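Local structure of uncharacterized protein (Staphylococcus aureus subsp. aureus, 4H0A) at residues Q109-I114 / V157-Q162; K131-E136 / M176-E181; S236-E241 / T271-G276. The protein is of unknown function but carries a domain of the CAP (cysteine-rich secretory protein) family behind a CAP-associated N-terminal region. All coordinates share one frame; numbering follows the deposited sequence.

Interaction 1: Q109-I114 / V157-Q162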
loop_
_atom_site.group_PDB
_atom_site.type_symbol
_atom_site.label_atom_id
_atom_site.label_comp_id
_atom_site.label_asym_id
_atom_site.label_seq_id
_atom_site.Cartn_x
_atom_site.Cartn_y
_atom_site.Cartn_z
ATOM N N GLN A 109 10.906 -11.338 9.235
ATOM C CA GLN A 109 10.838 -11.929 10.574
ATOM C C GLN A 109 9.468 -12.544 10.806
ATOM O O GLN A 109 8.501 -12.117 10.169
ATOM C CB GLN A 109 11.128 -10.883 11.672
ATOM C CG GLN A 109 9.984 -9.926 11.993
ATOM C CD GLN A 109 10.322 -9.078 13.181
ATOM O OE1 GLN A 109 10.732 -7.936 13.054
ATOM N NE2 GLN A 109 10.188 -9.630 14.365
ATOM N N HIS A 110 9.365 -13.478 11.767
ATOM C CA HIS A 110 8.073 -14.057 12.127
ATOM C C HIS A 110 7.232 -12.978 12.791
ATOM O O HIS A 110 7.717 -12.320 13.710
ATOM C CB HIS A 110 8.236 -15.262 13.071
ATOM C CG HIS A 110 8.951 -16.410 12.440
ATOM N ND1 HIS A 110 8.474 -17.010 11.289
ATOM C CD2 HIS A 110 10.088 -17.036 12.822
ATOM C CE1 HIS A 110 9.343 -17.961 10.993
ATOM N NE2 HIS A 110 10.328 -18.019 11.891
ATOM N N SER A 111 5.995 -12.771 12.323
ATOM C CA SER A 111 5.127 -11.727 12.885
ATOM C C SER A 111 4.748 -12.019 14.359
ATOM O O SER A 111 4.538 -11.075 15.111
ATOM C CB SER A 111 3.868 -11.544 12.039
ATOM O OG SER A 111 2.925 -12.577 12.276
ATOM N N ALA A 112 4.701 -13.300 14.786
ATOM C CA ALA A 112 4.383 -13.651 16.182
ATOM C C ALA A 112 5.448 -13.140 17.183
ATOM O O ALA A 112 5.121 -12.906 18.348
ATOM C CB ALA A 112 4.234 -15.157 16.329
ATOM N N GLU A 113 6.712 -12.985 16.723
ATOM C CA GLU A 113 7.852 -12.479 17.507
ATOM C C GLU A 113 7.702 -10.966 17.873
ATOM O O GLU A 113 8.378 -10.500 18.785
ATOM C CB GLU A 113 9.144 -12.695 16.690
ATOM C CG GLU A 113 10.465 -12.399 17.380
ATOM C CD GLU A 113 11.652 -12.672 16.476
ATOM O OE1 GLU A 113 11.994 -13.863 16.290
ATOM O OE2 GLU A 113 12.219 -11.700 15.927
ATOM N N ILE A 114 6.860 -10.204 17.162
ATOM C CA ILE A 114 6.655 -8.779 17.454
ATOM C C ILE A 114 6.024 -8.609 18.834
ATOM O O ILE A 114 6.544 -7.881 19.673
ATOM C CB ILE A 114 5.777 -8.123 16.356
ATOM C CG1 ILE A 114 6.546 -8.067 15.023
ATOM C CG2 ILE A 114 5.316 -6.719 16.777
ATOM C CD1 ILE A 114 5.674 -7.958 13.822
ATOM N N VAL A 157 2.703 -2.577 10.568
ATOM C CA VAL A 157 3.498 -3.744 10.212
ATOM C C VAL A 157 2.629 -4.676 9.385
ATOM O O VAL A 157 1.676 -5.248 9.912
ATOM C CB VAL A 157 4.048 -4.449 11.477
ATOM C CG1 VAL A 157 5.008 -5.576 11.096
ATOM C CG2 VAL A 157 4.725 -3.440 12.397
ATOM N N TYR A 158 2.964 -4.841 8.103
ATOM C CA TYR A 158 2.201 -5.686 7.186
ATOM C C TYR A 158 2.742 -7.090 7.185
ATOM O O TYR A 158 3.921 -7.273 6.898
ATOM C CB TYR A 158 2.258 -5.109 5.772
ATOM C CG TYR A 158 1.644 -3.732 5.687
ATOM C CD1 TYR A 158 0.268 -3.563 5.671
ATOM C CD2 TYR A 158 2.441 -2.592 5.658
ATOM C CE1 TYR A 158 -0.307 -2.294 5.596
ATOM C CE2 TYR A 158 1.881 -1.319 5.594
ATOM C CZ TYR A 158 0.505 -1.173 5.543
ATOM O OH TYR A 158 -0.032 0.088 5.460
ATOM N N SER A 159 1.896 -8.078 7.498
ATOM C CA SER A 159 2.304 -9.487 7.518
ATOM C C SER A 159 1.472 -10.297 6.582
ATOM O O SER A 159 0.345 -9.926 6.249
ATOM C CB SER A 159 2.187 -10.098 8.910
ATOM O OG SER A 159 2.912 -9.364 9.880
ATOM N N ASP A 160 2.011 -11.452 6.216
ATOM C CA ASP A 160 1.360 -12.383 5.318
ATOM C C ASP A 160 0.437 -13.290 6.136
ATOM O O ASP A 160 0.848 -13.798 7.176
ATOM C CB ASP A 160 2.448 -13.186 4.596
ATOM C CG ASP A 160 2.014 -13.883 3.326
ATOM O OD1 ASP A 160 1.369 -13.233 2.487
ATOM O OD2 ASP A 160 2.351 -15.075 3.159
ATOM N N GLN A 161 -0.799 -13.499 5.678
ATOM C CA GLN A 161 -1.749 -14.359 6.389
ATOM C C GLN A 161 -1.325 -15.844 6.263
ATOM O O GLN A 161 -1.650 -16.642 7.136
ATOM C CB GLN A 161 -3.179 -14.144 5.847
ATOM C CG GLN A 161 -4.283 -14.306 6.883
ATOM C CD GLN A 161 -5.615 -13.859 6.318
ATOM O OE1 GLN A 161 -6.039 -14.315 5.249
ATOM N NE2 GLN A 161 -6.309 -12.956 7.008
ATOM N N GLN A 162 -0.577 -16.196 5.188
ATOM C CA GLN A 162 -0.101 -17.557 4.937
ATOM C C GLN A 162 1.245 -17.823 5.611
ATOM O O GLN A 162 1.336 -18.751 6.406
ATOM C CB GLN A 162 0.022 -17.828 3.424
ATOM C CG GLN A 162 -1.260 -18.370 2.804
ATOM C CD GLN A 162 -1.467 -19.831 3.109
ATOM O OE1 GLN A 162 -2.354 -20.208 3.882
ATOM N NE2 GLN A 162 -0.640 -20.685 2.524
#
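Ser-111 and Ile-114, in a turn of the loop between strands 89-96 and 125-128, lie against Ser-159 and Val-157 at the end of strand 153-159. That strand belongs to the seven-stranded antiparallel sheet of the CAP-associated N-terminal region, and the loop lies over one face of it. Two consecutive i to i-3 backbone bonds shape the turn: Glu-113 N to His-110 O, and Ile-114 N to Ser-111 O.

The apolar part is one small meeting. Ile-114 and Val-157 reach toward each other tip to tip, CD1 of the isoleucine standing 3.7 Å from CG1 of the valine. Ile-114 CG1 lies beside its own backbone N (chi1 -68°), and from there its chain carries CD1 out to the strand. Leu-105 and Ile-148 touch both side chains, so the pair is part of a wider apolar cluster.

The polar part is less well matched. No hydrogen bond crosses between the segments, although two serines meet here. The hydroxyl of Ser-111 turns to the loop that follows strand 153-159, where it makes a weak hydrogen bond with Lys-164 O. Beyond the touching residues, Asp-160 leads its carboxylate away from the loop to a salt bridge with Lys-220, in the CAP-family part of the chain, and a hydrogen bond with Ser-163.

Ser-159 OG is buried with no polar partner in the model. What it meets from 109-114 is carbon: Ser-111 CB lies 3.2 Å from Ser-159 OG, while the two OG atoms of Ser-111 and Ser-159 stand 4.0 Å apart.

Interaction 2: K131-E136 / M176-E181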
loop_
_atom_site.group_PDB
_atom_site.type_symbol
_atom_site.label_atom_id
_atom_site.label_comp_id
_atom_site.label_asym_id
_atom_site.label_seq_id
_atom_site.Cartn_x
_atom_site.Cartn_y
_atom_site.Cartn_z
ATOM N N LYS A 131 -8.882 17.185 17.648
ATOM C CA LYS A 131 -9.951 16.251 17.275
ATOM C C LYS A 131 -9.532 14.831 17.617
ATOM O O LYS A 131 -8.479 14.385 17.174
ATOM C CB LYS A 131 -10.268 16.379 15.779
ATOM C CG LYS A 131 -11.498 15.612 15.320
ATOM C CD LYS A 131 -11.763 15.831 13.827
ATOM C CE LYS A 131 -12.546 14.701 13.204
ATOM N NZ LYS A 131 -12.690 14.869 11.731
ATOM N N LYS A 132 -10.355 14.114 18.386
ATOM C CA LYS A 132 -10.031 12.746 18.791
ATOM C C LYS A 132 -10.274 11.749 17.656
ATOM O O LYS A 132 -11.272 11.843 16.944
ATOM C CB LYS A 132 -10.842 12.332 20.035
ATOM C CG LYS A 132 -10.625 10.871 20.450
ATOM C CD LYS A 132 -10.907 10.629 21.922
ATOM C CE LYS A 132 -11.294 9.191 22.198
ATOM N NZ LYS A 132 -11.185 8.852 23.642
ATOM N N TYR A 133 -9.345 10.798 17.506
ATOM C CA TYR A 133 -9.426 9.684 16.564
ATOM C C TYR A 133 -9.227 8.401 17.341
ATOM O O TYR A 133 -8.247 8.295 18.076
ATOM C CB TYR A 133 -8.366 9.806 15.464
ATOM C CG TYR A 133 -8.663 10.915 14.488
ATOM C CD1 TYR A 133 -8.247 12.213 14.734
ATOM C CD2 TYR A 133 -9.429 10.683 13.353
ATOM C CE1 TYR A 133 -8.552 13.249 13.857
ATOM C CE2 TYR A 133 -9.735 11.709 12.463
ATOM C CZ TYR A 133 -9.302 12.996 12.724
ATOM O OH TYR A 133 -9.605 14.008 11.844
ATOM N N GLU A 134 -10.160 7.453 17.232
ATOM C CA GLU A 134 -10.041 6.155 17.897
ATOM C C GLU A 134 -10.345 5.067 16.887
ATOM O O GLU A 134 -11.401 5.105 16.256
ATOM C CB GLU A 134 -10.965 6.055 19.107
ATOM C CG GLU A 134 -10.577 4.895 20.007
ATOM C CD GLU A 134 -11.485 4.683 21.199
ATOM O OE1 GLU A 134 -12.533 5.364 21.280
ATOM O OE2 GLU A 134 -11.159 3.817 22.042
ATOM N N PHE A 135 -9.409 4.130 16.692
ATOM C CA PHE A 135 -9.579 3.053 15.720
ATOM C C PHE A 135 -10.057 1.774 16.374
ATOM O O PHE A 135 -9.597 1.435 17.461
ATOM C CB PHE A 135 -8.264 2.765 14.987
ATOM C CG PHE A 135 -7.828 3.850 14.037
ATOM C CD1 PHE A 135 -8.621 4.209 12.954
ATOM C CD2 PHE A 135 -6.590 4.456 14.174
ATOM C CE1 PHE A 135 -8.189 5.165 12.039
ATOM C CE2 PHE A 135 -6.169 5.423 13.264
ATOM C CZ PHE A 135 -6.973 5.775 12.210
ATOM N N GLU A 136 -10.956 1.053 15.683
ATOM C CA GLU A 136 -11.489 -0.248 16.107
ATOM C C GLU A 136 -10.768 -1.314 15.281
ATOM O O GLU A 136 -11.215 -1.618 14.175
ATOM C CB GLU A 136 -13.016 -0.294 15.881
ATOM C CG GLU A 136 -13.805 0.699 16.719
ATOM C CD GLU A 136 -13.706 0.473 18.214
ATOM O OE1 GLU A 136 -13.830 -0.694 18.650
ATOM O OE2 GLU A 136 -13.488 1.462 18.949
HETATM N N MSE A 176 -0.802 11.726 9.485
HETATM C CA MSE A 176 -0.910 10.922 8.264
HETATM C C MSE A 176 -1.892 9.781 8.501
HETATM O O MSE A 176 -2.700 9.470 7.631
HETATM C CB MSE A 176 0.463 10.350 7.824
HETATM C CG MSE A 176 0.398 9.542 6.533
HETATM SE SE MSE A 176 0.330 10.735 5.010
HETATM C CE MSE A 176 -1.438 10.657 4.548
ATOM N N LEU A 177 -1.805 9.149 9.663
ATOM C CA LEU A 177 -2.688 8.045 10.015
ATOM C C LEU A 177 -4.173 8.498 9.995
ATOM O O LEU A 177 -5.011 7.794 9.439
ATOM C CB LEU A 177 -2.288 7.517 11.408
ATOM C CG LEU A 177 -2.820 6.174 11.835
ATOM C CD1 LEU A 177 -2.332 5.061 10.945
ATOM C CD2 LEU A 177 -2.392 5.875 13.259
ATOM N N ALA A 178 -4.483 9.692 10.522
ATOM C CA ALA A 178 -5.862 10.218 10.487
ATOM C C ALA A 178 -6.314 10.504 9.045
ATOM O O ALA A 178 -7.475 10.283 8.701
ATOM C CB ALA A 178 -5.967 11.497 11.303
ATOM N N ASP A 179 -5.396 10.987 8.206
ATOM C CA ASP A 179 -5.699 11.284 6.814
ATOM C C ASP A 179 -5.937 9.981 6.014
ATOM O O ASP A 179 -6.941 9.887 5.312
ATOM C CB ASP A 179 -4.564 12.112 6.216
ATOM C CG ASP A 179 -4.903 12.745 4.890
ATOM O OD1 ASP A 179 -4.685 12.094 3.854
ATOM O OD2 ASP A 179 -5.369 13.903 4.891
ATOM N N ILE A 180 -5.054 8.975 6.144
ATOM C CA ILE A 180 -5.225 7.691 5.445
ATOM C C ILE A 180 -6.443 6.957 5.993
ATOM O O ILE A 180 -7.201 6.399 5.200
ATOM C CB ILE A 180 -3.962 6.778 5.541
ATOM C CG1 ILE A 180 -2.800 7.401 4.778
ATOM C CG2 ILE A 180 -4.262 5.347 5.013
ATOM C CD1 ILE A 180 -1.471 6.675 4.914
ATOM N N GLU A 181 -6.617 6.941 7.338
ATOM C CA GLU A 181 -7.700 6.228 8.030
ATOM C C GLU A 181 -7.706 4.741 7.596
ATOM O O GLU A 181 -8.667 4.284 6.980
ATOM C CB GLU A 181 -9.039 6.934 7.726
ATOM C CG GLU A 181 -10.204 6.509 8.600
ATOM C CD GLU A 181 -11.519 7.135 8.179
ATOM O OE1 GLU A 181 -11.536 8.357 7.902
ATOM O OE2 GLU A 181 -12.538 6.409 8.139
#
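The ring of Tyr-133 on strand 131-136 receives the methyl group of Ala-178 from helix 174-180 squarely on one face. Start at the tyrosine CB, which heads for the helix. With CG turned beside the backbone N (chi1 -71°), the ring goes on in that direction and lies with one face against the alanine. Going outward, Tyr-133 CD1 is 4.2 Å and CD2 4.1 Å from Ala-178 CB, and Tyr-133 CZ comes to 3.9 Å from that same methyl. The near-equal spacing is what a methyl over the ring centre gives: Ala-178 CB sits 3.8 Å from the centroid of the Tyr-133 ring and 7° off its normal, a clear CH-pi contact. At the tip, Tyr-133 OH takes a weak hydrogen bond from Lys-131 NZ, two residues back on the strand, and that ammonium also bonds Thr-190 O.

Phe-135 makes the second contact from the same side of the strand. Its ring slants past the helix, with CE2 3.7 Å from Leu-177 CG, while Phe-135 CE1 is 4.2 Å from Glu-181 CA, just where the backbone leaves helical geometry with positive phi. The carboxylate of Glu-181 goes on to Ser-191 OG. No hydrogen bond joins the two segments; the contact is carbon against carbon, and at Ala-178 the short side chain lets the Tyr-133 face come close.

Strand 131-136 is the middle strand of a three-stranded antiparallel sheet, between 125-128 and 184-185. Phe-126 of the former touches both Phe-135 and Leu-177, and Leu-185 of the latter touches both aromatic rings. Leu-177 also reaches Leu-172 on strand 166-172, which places the helix between this small sheet and the seven-stranded one.

Interaction 3: S236-E241 / T271-G276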
loop_
_atom_site.group_PDB
_atom_site.type_symbol
_atom_site.label_atom_id
_atom_site.label_comp_id
_atom_site.label_asym_id
_atom_site.label_seq_id
_atom_site.Cartn_x
_atom_site.Cartn_y
_atom_site.Cartn_z
ATOM N N SER A 236 -8.938 0.244 -17.816
ATOM C CA SER A 236 -9.521 1.577 -17.768
ATOM C C SER A 236 -10.948 1.578 -18.329
ATOM O O SER A 236 -11.830 2.159 -17.699
ATOM C CB SER A 236 -8.643 2.571 -18.523
ATOM O OG SER A 236 -9.217 3.864 -18.529
ATOM N N ASN A 237 -11.179 0.930 -19.492
ATOM C CA ASN A 237 -12.526 0.832 -20.078
ATOM C C ASN A 237 -13.439 0.009 -19.213
ATOM O O ASN A 237 -14.604 0.374 -19.042
ATOM C CB ASN A 237 -12.498 0.213 -21.485
ATOM C CG ASN A 237 -12.227 1.205 -22.571
ATOM O OD1 ASN A 237 -12.430 2.406 -22.405
ATOM N ND2 ASN A 237 -11.774 0.734 -23.717
ATOM N N ASN A 238 -12.928 -1.099 -18.664
ATOM C CA ASN A 238 -13.728 -1.969 -17.802
ATOM C C ASN A 238 -14.146 -1.206 -16.555
ATOM O O ASN A 238 -15.301 -1.278 -16.146
ATOM C CB ASN A 238 -12.948 -3.240 -17.429
ATOM C CG ASN A 238 -13.768 -4.335 -16.813
ATOM O OD1 ASN A 238 -15.005 -4.330 -16.842
ATOM N ND2 ASN A 238 -13.086 -5.336 -16.285
ATOM N N LEU A 239 -13.235 -0.403 -16.013
ATOM C CA LEU A 239 -13.528 0.380 -14.821
ATOM C C LEU A 239 -14.513 1.502 -15.113
ATOM O O LEU A 239 -15.455 1.705 -14.348
ATOM C CB LEU A 239 -12.234 0.961 -14.249
ATOM C CG LEU A 239 -12.299 1.489 -12.837
ATOM C CD1 LEU A 239 -12.908 0.455 -11.904
ATOM C CD2 LEU A 239 -10.910 1.851 -12.347
ATOM N N TYR A 240 -14.301 2.218 -16.225
ATOM C CA TYR A 240 -15.190 3.292 -16.661
ATOM C C TYR A 240 -16.598 2.744 -16.956
ATOM O O TYR A 240 -17.583 3.347 -16.527
ATOM C CB TYR A 240 -14.613 3.976 -17.913
ATOM C CG TYR A 240 -15.332 5.248 -18.294
ATOM C CD1 TYR A 240 -16.449 5.218 -19.118
ATOM C CD2 TYR A 240 -14.886 6.486 -17.845
ATOM C CE1 TYR A 240 -17.124 6.384 -19.466
ATOM C CE2 TYR A 240 -15.545 7.663 -18.192
ATOM C CZ TYR A 240 -16.656 7.611 -19.020
ATOM O OH TYR A 240 -17.300 8.781 -19.358
ATOM N N GLU A 241 -16.691 1.605 -17.676
ATOM C CA GLU A 241 -17.985 0.988 -18.015
ATOM C C GLU A 241 -18.688 0.424 -16.783
ATOM O O GLU A 241 -19.916 0.450 -16.735
ATOM C CB GLU A 241 -17.831 -0.130 -19.067
ATOM C CG GLU A 241 -17.661 0.385 -20.488
ATOM C CD GLU A 241 -18.950 0.825 -21.160
ATOM O OE1 GLU A 241 -19.839 -0.033 -21.367
ATOM O OE2 GLU A 241 -19.066 2.026 -21.497
ATOM N N THR A 271 -6.070 -15.613 -17.526
ATOM C CA THR A 271 -6.229 -14.227 -17.090
ATOM C C THR A 271 -7.085 -14.144 -15.825
ATOM O O THR A 271 -7.902 -15.027 -15.562
ATOM C CB THR A 271 -6.859 -13.385 -18.216
ATOM O OG1 THR A 271 -6.717 -11.997 -17.898
ATOM C CG2 THR A 271 -8.332 -13.727 -18.463
ATOM N N ALA A 272 -6.920 -13.058 -15.074
ATOM C CA ALA A 272 -7.695 -12.804 -13.860
ATOM C C ALA A 272 -7.657 -11.324 -13.532
ATOM O O ALA A 272 -6.944 -10.572 -14.199
ATOM C CB ALA A 272 -7.150 -13.623 -12.705
ATOM N N GLN A 273 -8.427 -10.896 -12.524
ATOM C CA GLN A 273 -8.503 -9.487 -12.167
ATOM C C GLN A 273 -8.708 -9.287 -10.674
ATOM O O GLN A 273 -9.536 -9.966 -10.073
ATOM C CB GLN A 273 -9.668 -8.844 -12.930
ATOM C CG GLN A 273 -9.826 -7.341 -12.719
ATOM C CD GLN A 273 -10.989 -6.766 -13.489
ATOM O OE1 GLN A 273 -11.763 -7.476 -14.145
ATOM N NE2 GLN A 273 -11.150 -5.457 -13.399
ATOM N N ASN A 274 -7.989 -8.312 -10.102
ATOM C CA ASN A 274 -8.136 -7.901 -8.713
ATOM C C ASN A 274 -8.715 -6.514 -8.724
ATOM O O ASN A 274 -8.270 -5.684 -9.520
ATOM C CB ASN A 274 -6.800 -7.938 -7.974
ATOM C CG ASN A 274 -6.378 -9.306 -7.525
ATOM O OD1 ASN A 274 -7.040 -10.297 -7.796
ATOM N ND2 ASN A 274 -5.238 -9.397 -6.862
ATOM N N VAL A 275 -9.720 -6.258 -7.880
ATOM C CA VAL A 275 -10.376 -4.953 -7.801
ATOM C C VAL A 275 -10.499 -4.542 -6.334
ATOM O O VAL A 275 -10.622 -5.404 -5.461
ATOM C CB VAL A 275 -11.767 -4.959 -8.502
ATOM C CG1 VAL A 275 -12.393 -3.566 -8.500
ATOM C CG2 VAL A 275 -11.666 -5.490 -9.928
ATOM N N GLY A 276 -10.457 -3.236 -6.089
ATOM C CA GLY A 276 -10.608 -2.645 -4.765
ATOM C C GLY A 276 -11.399 -1.355 -4.829
ATOM O O GLY A 276 -11.241 -0.607 -5.795
#
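Asn-238 of helix 229-242 and Gln-273 of strand 270-277 bring their side-chain amides together between backbones whose CA atoms are 10.8 Å apart. Along the helix, Ser-236 and Asn-237 come first, their carbonyls taking the backbone bonds from Tyr-240 N and Glu-241 N that carry the helix past this point.

Asn-238 is the one residue here that meets the strand closely. CG lies anti to the backbone N (chi1 -167°), sending the amide out toward the sheet, while Gln-273 comes the opposite way on a fully extended chain. Asn-238 ND2 is 3.3 Å from Gln-273 OE1 and 3.5 Å from Gln-273 NE2, so the two amides lie close, with their planes turned 50° from each other. Both residues are buried, which puts this polar meeting inside the fold rather than at its surface. Gln-273 NE2 is hydrogen-bonded to Ser-317 OG on the adjacent strand, a bond that steadies this amide as it nears the asparagine.

Leu-239 follows, and its CD1 stops 5.3 Å from Val-275 CG1. It packs instead on Phe-252, Tyr-315 and Met-312, filling in between helix and sheet.

Gln-273 and Val-275 face helix 229-242, whereas the intervening Asn-274 bonds His-295 O in helix 293-299. Helices thus cover the sheet on both faces, as in the alpha-beta-alpha sandwich of the CAP family.

In the fold
All three contacts are buried, and none of them touches another. Interactions 1 and 2 lie in the CAP-associated N-terminal region with their segments alternating along the chain; their centres are 23 Å apart. Interaction 3 follows in the CAP-family part, its centre 30 Å from either. Each sets a different pair of elements together: a loop on a strand end, a helix on a small sheet, and a helix on the mixed CAP sheet. The chemistry shifts accordingly, from a mix of serines and aliphatic tips in interaction 1, through one aromatic face, a slanted ring and aliphatic carbon in interaction 2, to two amides brought close in interaction 3, which buries the least surface.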